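Local coordinates for spore coat polysaccharide biosynthesis protein spsE (Bacillus subtilis, PDB 1VLI) that probably acts as an N-acylneuraminate-9-phosphate synthase-like enzyme in making the polysaccharide of the bacterial spore coat, at residues Ile162-His174 with Lys301-Tyr315. Numbering follows the deposited sequence.
Sequences IFSTAGAEISDVH and KTTTAIEGEIRNFAY
D172 OD2 takes hydrogen bonds from both segments: R311 NE reaches it at 3.1 Å on its syn lone pair, and the backbone N of E169 meets it on the anti side at 2.8 Å. The latter bond joins the N-cap residue to the first turn of helix 170-181, on the beta-alpha loop after strand 161-164 of the NeuB TIM barrel; segment 301-315, with its short helix 310-313, packs against this loop. The salt bridge is side-on, since R311 NH2 lies 3.0 Å from D172 OD1, and the carboxylate and guanidinium planes are only 22° apart. E169 OE1 sits over one guanidinium face, well out of its plane, where opposite charges may attract although no N-H points at it. Replacing D172 by an alanine removes both carboxylate oxygens and is likely to leave the R311 guanidinium without its coplanar mate and the E169 amide without its side-chain acceptor. Deeper in, K301, bent at chi2 (51°), carries NZ to T165 O at 3.0 Å from above the carbonyl plane, while A168 N meets that oxygen from the opposite face, closing the type II turn. NZ also donates to T165 OG1, itself bonded to M191 O. G167, with its positive phi, lets the turn pass close to helix 310-313: its CA lies 3.6 Å from I310 CD1, where a CB would clash. Y315 OH donates to A166 O at 2.8 Å, tilted 30° from the carbonyl plane.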
# COMPACT_ATOMS: atom_id res chain seq x y z
N ILE A 162 4.30 6.05 -1.52
CA ILE A 162 4.11 4.95 -2.48
C ILE A 162 2.70 4.45 -2.31
O ILE A 162 2.34 4.03 -1.20
CB ILE A 162 5.06 3.80 -2.18
CG1 ILE A 162 6.50 4.30 -2.08
CG2 ILE A 162 4.94 2.70 -3.24
CD1 ILE A 162 7.45 3.27 -1.50
N PHE A 163 1.89 4.53 -3.37
CA PHE A 163 0.53 4.00 -3.21
C PHE A 163 0.17 2.92 -4.22
O PHE A 163 0.65 2.92 -5.34
CB PHE A 163 -0.52 5.10 -3.04
CG PHE A 163 -0.85 5.87 -4.29
CD1 PHE A 163 -1.81 5.38 -5.22
CD2 PHE A 163 -0.26 7.10 -4.53
CE1 PHE A 163 -2.16 6.10 -6.32
CE2 PHE A 163 -0.60 7.84 -5.68
CZ PHE A 163 -1.56 7.35 -6.56
N SER A 164 -0.62 1.95 -3.77
CA SER A 164 -0.92 0.81 -4.56
C SER A 164 -2.29 0.98 -5.21
O SER A 164 -3.10 1.79 -4.78
CB SER A 164 -0.85 -0.42 -3.68
OG SER A 164 0.48 -0.93 -3.68
N THR A 165 -2.56 0.22 -6.25
CA THR A 165 -3.77 0.46 -7.03
C THR A 165 -4.59 -0.78 -7.39
O THR A 165 -5.24 -0.79 -8.46
CB THR A 165 -3.41 1.21 -8.32
OG1 THR A 165 -2.56 0.38 -9.12
CG2 THR A 165 -2.56 2.47 -8.04
N ALA A 166 -4.59 -1.81 -6.55
CA ALA A 166 -5.37 -3.02 -6.87
C ALA A 166 -6.83 -2.67 -7.00
O ALA A 166 -7.40 -1.99 -6.12
CB ALA A 166 -5.19 -4.10 -5.84
N GLY A 167 -7.44 -3.11 -8.10
CA GLY A 167 -8.88 -2.91 -8.32
C GLY A 167 -9.35 -1.48 -8.61
O GLY A 167 -10.55 -1.22 -8.62
N ALA A 168 -8.40 -0.58 -8.88
CA ALA A 168 -8.68 0.84 -9.05
C ALA A 168 -8.94 1.11 -10.51
O ALA A 168 -8.49 0.36 -11.37
CB ALA A 168 -7.50 1.69 -8.57
N GLU A 169 -9.68 2.17 -10.79
CA GLU A 169 -9.75 2.68 -12.13
C GLU A 169 -8.93 3.96 -12.19
O GLU A 169 -8.39 4.41 -11.17
CB GLU A 169 -11.19 2.89 -12.51
CG GLU A 169 -11.92 1.57 -12.45
CD GLU A 169 -13.11 1.54 -13.37
OE1 GLU A 169 -13.99 2.42 -13.24
OE2 GLU A 169 -13.15 0.64 -14.21
N ILE A 170 -8.81 4.52 -13.38
CA ILE A 170 -7.90 5.64 -13.62
C ILE A 170 -8.26 6.90 -12.78
O ILE A 170 -7.38 7.62 -12.29
CB ILE A 170 -7.71 5.88 -15.15
CG1 ILE A 170 -6.56 6.84 -15.46
CG2 ILE A 170 -9.00 6.31 -15.85
CD1 ILE A 170 -5.21 6.25 -15.26
N SER A 171 -9.55 7.10 -12.56
CA SER A 171 -10.01 8.24 -11.81
C SER A 171 -9.64 8.15 -10.33
O SER A 171 -9.35 9.17 -9.72
CB SER A 171 -11.51 8.39 -11.99
OG SER A 171 -12.12 7.13 -11.83
N ASP A 172 -9.61 6.95 -9.76
CA ASP A 172 -9.14 6.77 -8.36
C ASP A 172 -7.66 7.08 -8.24
O ASP A 172 -7.18 7.69 -7.24
CB ASP A 172 -9.37 5.33 -7.87
CG ASP A 172 -10.77 4.80 -8.22
OD1 ASP A 172 -11.75 5.48 -7.89
OD2 ASP A 172 -10.96 3.71 -8.81
N VAL A 173 -6.91 6.66 -9.27
CA VAL A 173 -5.47 6.86 -9.27
C VAL A 173 -5.22 8.37 -9.35
O VAL A 173 -4.43 8.95 -8.57
CB VAL A 173 -4.84 6.07 -10.40
CG1 VAL A 173 -3.40 6.34 -10.51
CG2 VAL A 173 -5.00 4.60 -10.15
N HIS A 174 -5.98 9.02 -10.22
CA HIS A 174 -5.88 10.45 -10.41
C HIS A 174 -6.22 11.27 -9.18
O HIS A 174 -5.52 12.24 -8.88
CB HIS A 174 -6.76 10.87 -11.57
CG HIS A 174 -6.70 12.33 -11.86
ND1 HIS A 174 -5.62 12.92 -12.46
CD2 HIS A 174 -7.61 13.31 -11.67
CE1 HIS A 174 -5.85 14.21 -12.62
NE2 HIS A 174 -7.05 14.47 -12.16
N LYS A 301 -7.10 0.20 -17.06
CA LYS A 301 -6.89 0.09 -15.60
C LYS A 301 -8.22 -0.16 -14.97
O LYS A 301 -9.11 0.69 -15.08
CB LYS A 301 -6.27 1.36 -15.01
CG LYS A 301 -6.05 1.32 -13.51
CD LYS A 301 -5.29 0.08 -13.10
CE LYS A 301 -4.97 0.12 -11.62
NZ LYS A 301 -4.10 -1.06 -11.24
N THR A 302 -8.36 -1.32 -14.35
CA THR A 302 -9.63 -1.78 -13.77
C THR A 302 -9.45 -2.98 -12.82
O THR A 302 -8.38 -3.56 -12.77
CB THR A 302 -10.66 -2.08 -14.91
OG1 THR A 302 -11.94 -2.34 -14.33
CG2 THR A 302 -10.32 -3.36 -15.68
N THR A 303 -10.49 -3.34 -12.07
CA THR A 303 -10.47 -4.57 -11.25
C THR A 303 -10.52 -5.86 -12.12
O THR A 303 -11.14 -5.87 -13.20
CB THR A 303 -11.62 -4.50 -10.21
OG1 THR A 303 -11.44 -5.52 -9.21
CG2 THR A 303 -12.97 -4.82 -10.86
N THR A 304 -9.87 -6.93 -11.66
CA THR A 304 -9.83 -8.18 -12.44
C THR A 304 -11.04 -9.11 -12.19
O THR A 304 -11.84 -8.87 -11.27
CB THR A 304 -8.47 -8.96 -12.26
OG1 THR A 304 -8.23 -9.20 -10.87
CG2 THR A 304 -7.26 -8.13 -12.72
N ALA A 305 -11.17 -10.15 -13.02
CA ALA A 305 -12.17 -11.20 -12.82
C ALA A 305 -12.04 -11.90 -11.45
O ALA A 305 -13.06 -12.27 -10.87
CB ALA A 305 -12.12 -12.22 -13.97
N ILE A 306 -10.81 -12.05 -10.94
CA ILE A 306 -10.51 -12.67 -9.61
C ILE A 306 -10.48 -11.70 -8.40
O ILE A 306 -10.35 -12.13 -7.25
CB ILE A 306 -9.20 -13.54 -9.64
CG1 ILE A 306 -7.99 -12.71 -10.08
CG2 ILE A 306 -9.40 -14.81 -10.49
CD1 ILE A 306 -6.65 -13.29 -9.70
N GLU A 307 -10.57 -10.39 -8.68
CA GLU A 307 -10.78 -9.38 -7.63
C GLU A 307 -12.28 -9.00 -7.52
O GLU A 307 -12.88 -9.13 -6.45
CB GLU A 307 -9.88 -8.15 -7.85
CG GLU A 307 -8.37 -8.39 -7.64
CD GLU A 307 -7.49 -7.37 -8.37
OE1 GLU A 307 -7.72 -7.06 -9.56
OE2 GLU A 307 -6.53 -6.87 -7.75
N GLY A 308 -12.87 -8.56 -8.63
CA GLY A 308 -14.32 -8.34 -8.75
C GLY A 308 -14.92 -7.16 -7.99
O GLY A 308 -15.52 -7.35 -6.92
N GLU A 309 -14.78 -5.96 -8.56
CA GLU A 309 -15.27 -4.66 -8.00
C GLU A 309 -15.06 -4.44 -6.49
O GLU A 309 -16.00 -4.17 -5.72
CB GLU A 309 -16.72 -4.35 -8.44
CG GLU A 309 -17.77 -5.27 -7.84
CD GLU A 309 -19.15 -5.01 -8.42
OE1 GLU A 309 -19.27 -4.94 -9.67
OE2 GLU A 309 -20.10 -4.89 -7.62
N ILE A 310 -13.79 -4.55 -6.09
CA ILE A 310 -13.37 -4.28 -4.72
C ILE A 310 -13.42 -2.79 -4.42
O ILE A 310 -13.49 -2.37 -3.26
CB ILE A 310 -11.95 -4.87 -4.46
CG1 ILE A 310 -11.02 -4.61 -5.65
CG2 ILE A 310 -12.03 -6.37 -4.15
CD1 ILE A 310 -9.54 -4.86 -5.32
N ARG A 311 -13.39 -1.99 -5.48
CA ARG A 311 -13.57 -0.54 -5.36
C ARG A 311 -14.94 -0.14 -4.80
O ARG A 311 -15.09 0.95 -4.23
CB ARG A 311 -13.24 0.17 -6.69
CG ARG A 311 -13.96 -0.34 -7.94
CD ARG A 311 -13.56 0.40 -9.20
NE ARG A 311 -13.44 1.85 -8.99
CZ ARG A 311 -14.45 2.71 -9.05
NH1 ARG A 311 -15.69 2.30 -9.31
NH2 ARG A 311 -14.23 4.01 -8.85
N ASN A 312 -15.92 -1.02 -4.95
CA ASN A 312 -17.26 -0.81 -4.40
C ASN A 312 -17.43 -1.38 -2.98
O ASN A 312 -17.97 -0.70 -2.11
CB ASN A 312 -18.35 -1.38 -5.34
CG ASN A 312 -18.42 -0.66 -6.70
OD1 ASN A 312 -18.43 -1.30 -7.77
ND2 ASN A 312 -18.48 0.67 -6.68
N PHE A 313 -16.96 -2.61 -2.76
CA PHE A 313 -17.14 -3.32 -1.48
C PHE A 313 -15.91 -3.37 -0.55
O PHE A 313 -16.04 -3.83 0.59
CB PHE A 313 -17.74 -4.74 -1.69
CG PHE A 313 -16.71 -5.82 -2.04
CD1 PHE A 313 -16.00 -6.50 -1.02
CD2 PHE A 313 -16.48 -6.20 -3.37
CE1 PHE A 313 -15.05 -7.51 -1.34
CE2 PHE A 313 -15.53 -7.21 -3.69
CZ PHE A 313 -14.82 -7.87 -2.67
N ALA A 314 -14.73 -2.92 -1.01
CA ALA A 314 -13.50 -3.04 -0.21
C ALA A 314 -12.69 -1.76 0.09
O ALA A 314 -11.97 -1.72 1.11
CB ALA A 314 -12.58 -4.14 -0.75
N TYR A 315 -12.80 -0.73 -0.77
CA TYR A 315 -12.26 0.60 -0.45
C TYR A 315 -12.96 1.20 0.76
O TYR A 315 -13.98 0.69 1.19
CB TYR A 315 -12.42 1.55 -1.61
CG TYR A 315 -11.55 1.22 -2.77
CD1 TYR A 315 -10.63 0.17 -2.71
CD2 TYR A 315 -11.63 1.97 -3.95
CE1 TYR A 315 -9.82 -0.15 -3.80
CE2 TYR A 315 -10.80 1.65 -5.07
CZ TYR A 315 -9.92 0.59 -4.97
OH TYR A 315 -9.10 0.27 -6.02
O HOH W 1 -6.83 -2.49 -11.00
O HOH W 2 -9.71 3.20 -15.72